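Side-chain contact in arsenite methyltransferase (Chlamydomonas reinhardtii, PDB 5EVJ), which probably methylates trivalent arsenic, passing methyl groups from S-adenosylmethionine to glutathione-bound arsenic(III) to give mono-, di- and trimethylated products: residues Val63-Glu66 / Val67-Phe71. The protein carries 15 engineered substitutions. Residues are numbered along the deposited sequence; the frame is centred on the assembly and turned at random.
Sequences VPTE and VKEKF
Glu66 and Lys70 form an i to i+4 salt bridge across the C-terminal end of helix 65-69, Lys70 lying just beyond it, with Lys70 NZ 2.9 Å from Glu66 OE2. The ammonium meets this oxygen on its anti side, 32° out of the carboxylate plane. With CG anti to the backbone N (chi1 -168°), the Glu66 chain runs extended to the lysine, whose CE packs 3.8 Å from Glu66 CG. An alanine in place of Glu66 has no carboxylate, and Lys70 would probably lose its charge partner and be freer to swing. The backbone bond between the pair, Lys70 N to Glu66 O, is weak.

On the buried side Val67 puts its two methyls to separate use: CG1 meets Val63 CG1 at 3.7 Å, the two side chains crossing at about a right angle, while CG2 lies alongside the proline ring, 3.9 Å from Pro64 CG. Lys68 bends at chi3 (-76°), bringing CE into a close CH-to-carbonyl approach, 3.3 Å from Val63 O, while NZ makes a weak hydrogen bond to Leu60 O. The backbone sets these positions: Pro64 O accepts Lys68 N at 3.2 Å, and Glu69 N reaches Thr65 O at 2.7 Å in a nearly straight bond.

Further out, the Val67 carbonyl accepts a hydrogen bond from Ser94 OG. The example is a short, single-turn amphipathic helix packed on helix 118-126, the loop at His127 and helix 96-104 of the Rossmann-like methyltransferase fold, beside Gly93-Ala98, a segment consistent with the glycine-rich S-adenosylmethionine-binding motif.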
loop_
_atom_site.group_PDB
_atom_site.type_symbol
_atom_site.label_atom_id
_atom_site.label_comp_id
_atom_site.label_asym_id
_atom_site.label_seq_id
_atom_site.Cartn_x
_atom_site.Cartn_y
_atom_site.Cartn_z
ATOM N N VAL A 63 13.094 16.061 -4.636
ATOM C CA VAL A 63 13.161 15.027 -5.651
ATOM C C VAL A 63 13.356 15.753 -6.990
ATOM O O VAL A 63 12.671 16.731 -7.259
ATOM C CB VAL A 63 11.813 14.219 -5.684
ATOM C CG1 VAL A 63 11.679 13.333 -6.920
ATOM C CG2 VAL A 63 11.607 13.374 -4.417
ATOM N N PRO A 64 14.267 15.265 -7.849
ATOM C CA PRO A 64 14.550 15.939 -9.119
ATOM C C PRO A 64 13.279 16.168 -9.898
ATOM O O PRO A 64 12.566 15.207 -10.227
ATOM C CB PRO A 64 15.396 14.915 -9.894
ATOM C CG PRO A 64 15.956 14.007 -8.860
ATOM C CD PRO A 64 15.002 13.991 -7.711
ATOM N N THR A 65 13.012 17.431 -10.204
ATOM C CA THR A 65 11.890 17.842 -11.038
ATOM C C THR A 65 11.521 16.827 -12.146
ATOM O O THR A 65 10.335 16.499 -12.360
ATOM C CB THR A 65 12.206 19.215 -11.686
ATOM O OG1 THR A 65 12.303 20.214 -10.658
ATOM C CG2 THR A 65 11.089 19.615 -12.618
ATOM N N GLU A 66 12.536 16.336 -12.850
ATOM C CA GLU A 66 12.299 15.469 -13.992
ATOM C C GLU A 66 11.777 14.121 -13.500
ATOM O O GLU A 66 11.025 13.441 -14.194
ATOM C CB GLU A 66 13.596 15.249 -14.776
ATOM C CG GLU A 66 13.327 14.594 -16.124
ATOM C CD GLU A 66 14.494 13.783 -16.670
ATOM O OE1 GLU A 66 15.394 13.389 -15.889
ATOM O OE2 GLU A 66 14.503 13.529 -17.893
ATOM N N VAL A 67 12.236 13.703 -12.323
ATOM C CA VAL A 67 11.790 12.444 -11.776
ATOM C C VAL A 67 10.276 12.493 -11.460
ATOM O O VAL A 67 9.543 11.500 -11.740
ATOM C CB VAL A 67 12.647 12.020 -10.566
ATOM C CG1 VAL A 67 11.924 10.943 -9.795
ATOM C CG2 VAL A 67 13.995 11.487 -11.049
ATOM N N LYS A 68 9.837 13.644 -10.920
ATOM C CA LYS A 68 8.408 13.974 -10.679
ATOM C C LYS A 68 7.582 14.261 -11.946
ATOM O O LYS A 68 6.551 13.610 -12.192
ATOM C CB LYS A 68 8.257 15.215 -9.810
ATOM C CG LYS A 68 8.514 15.022 -8.330
ATOM C CD LYS A 68 8.329 16.346 -7.554
ATOM C CE LYS A 68 9.507 17.311 -7.741
ATOM N NZ LYS A 68 9.273 18.491 -6.875
ATOM N N GLU A 69 7.992 15.259 -12.728
ATOM C CA GLU A 69 7.218 15.597 -13.928
ATOM C C GLU A 69 6.846 14.381 -14.781
ATOM O O GLU A 69 5.821 14.384 -15.455
ATOM C CB GLU A 69 7.963 16.588 -14.789
ATOM C CG GLU A 69 7.723 18.033 -14.396
ATOM C CD GLU A 69 8.600 18.977 -15.196
ATOM O OE1 GLU A 69 9.669 18.543 -15.698
ATOM O OE2 GLU A 69 8.213 20.153 -15.320
ATOM N N LYS A 70 7.673 13.339 -14.737
ATOM C CA LYS A 70 7.443 12.152 -15.569
ATOM C C LYS A 70 6.708 11.003 -14.849
ATOM O O LYS A 70 6.833 9.857 -15.235
ATOM C CB LYS A 70 8.770 11.657 -16.207
ATOM C CG LYS A 70 9.452 12.683 -17.113
ATOM C CD LYS A 70 10.471 12.077 -18.060
ATOM C CE LYS A 70 11.129 13.163 -18.914
ATOM N NZ LYS A 70 12.320 12.651 -19.646
ATOM N N PHE A 71 5.925 11.293 -13.815
ATOM C CA PHE A 71 5.438 10.187 -12.999
ATOM C C PHE A 71 3.998 9.699 -13.226
ATOM O O PHE A 71 3.807 8.525 -13.573
ATOM C CB PHE A 71 5.765 10.384 -11.528
ATOM C CG PHE A 71 5.498 9.169 -10.698
ATOM C CD1 PHE A 71 6.227 7.997 -10.905
ATOM C CD2 PHE A 71 4.489 9.182 -9.717
ATOM C CE1 PHE A 71 5.957 6.856 -10.152
ATOM C CE2 PHE A 71 4.232 8.052 -8.960
ATOM C CZ PHE A 71 4.978 6.895 -9.171
#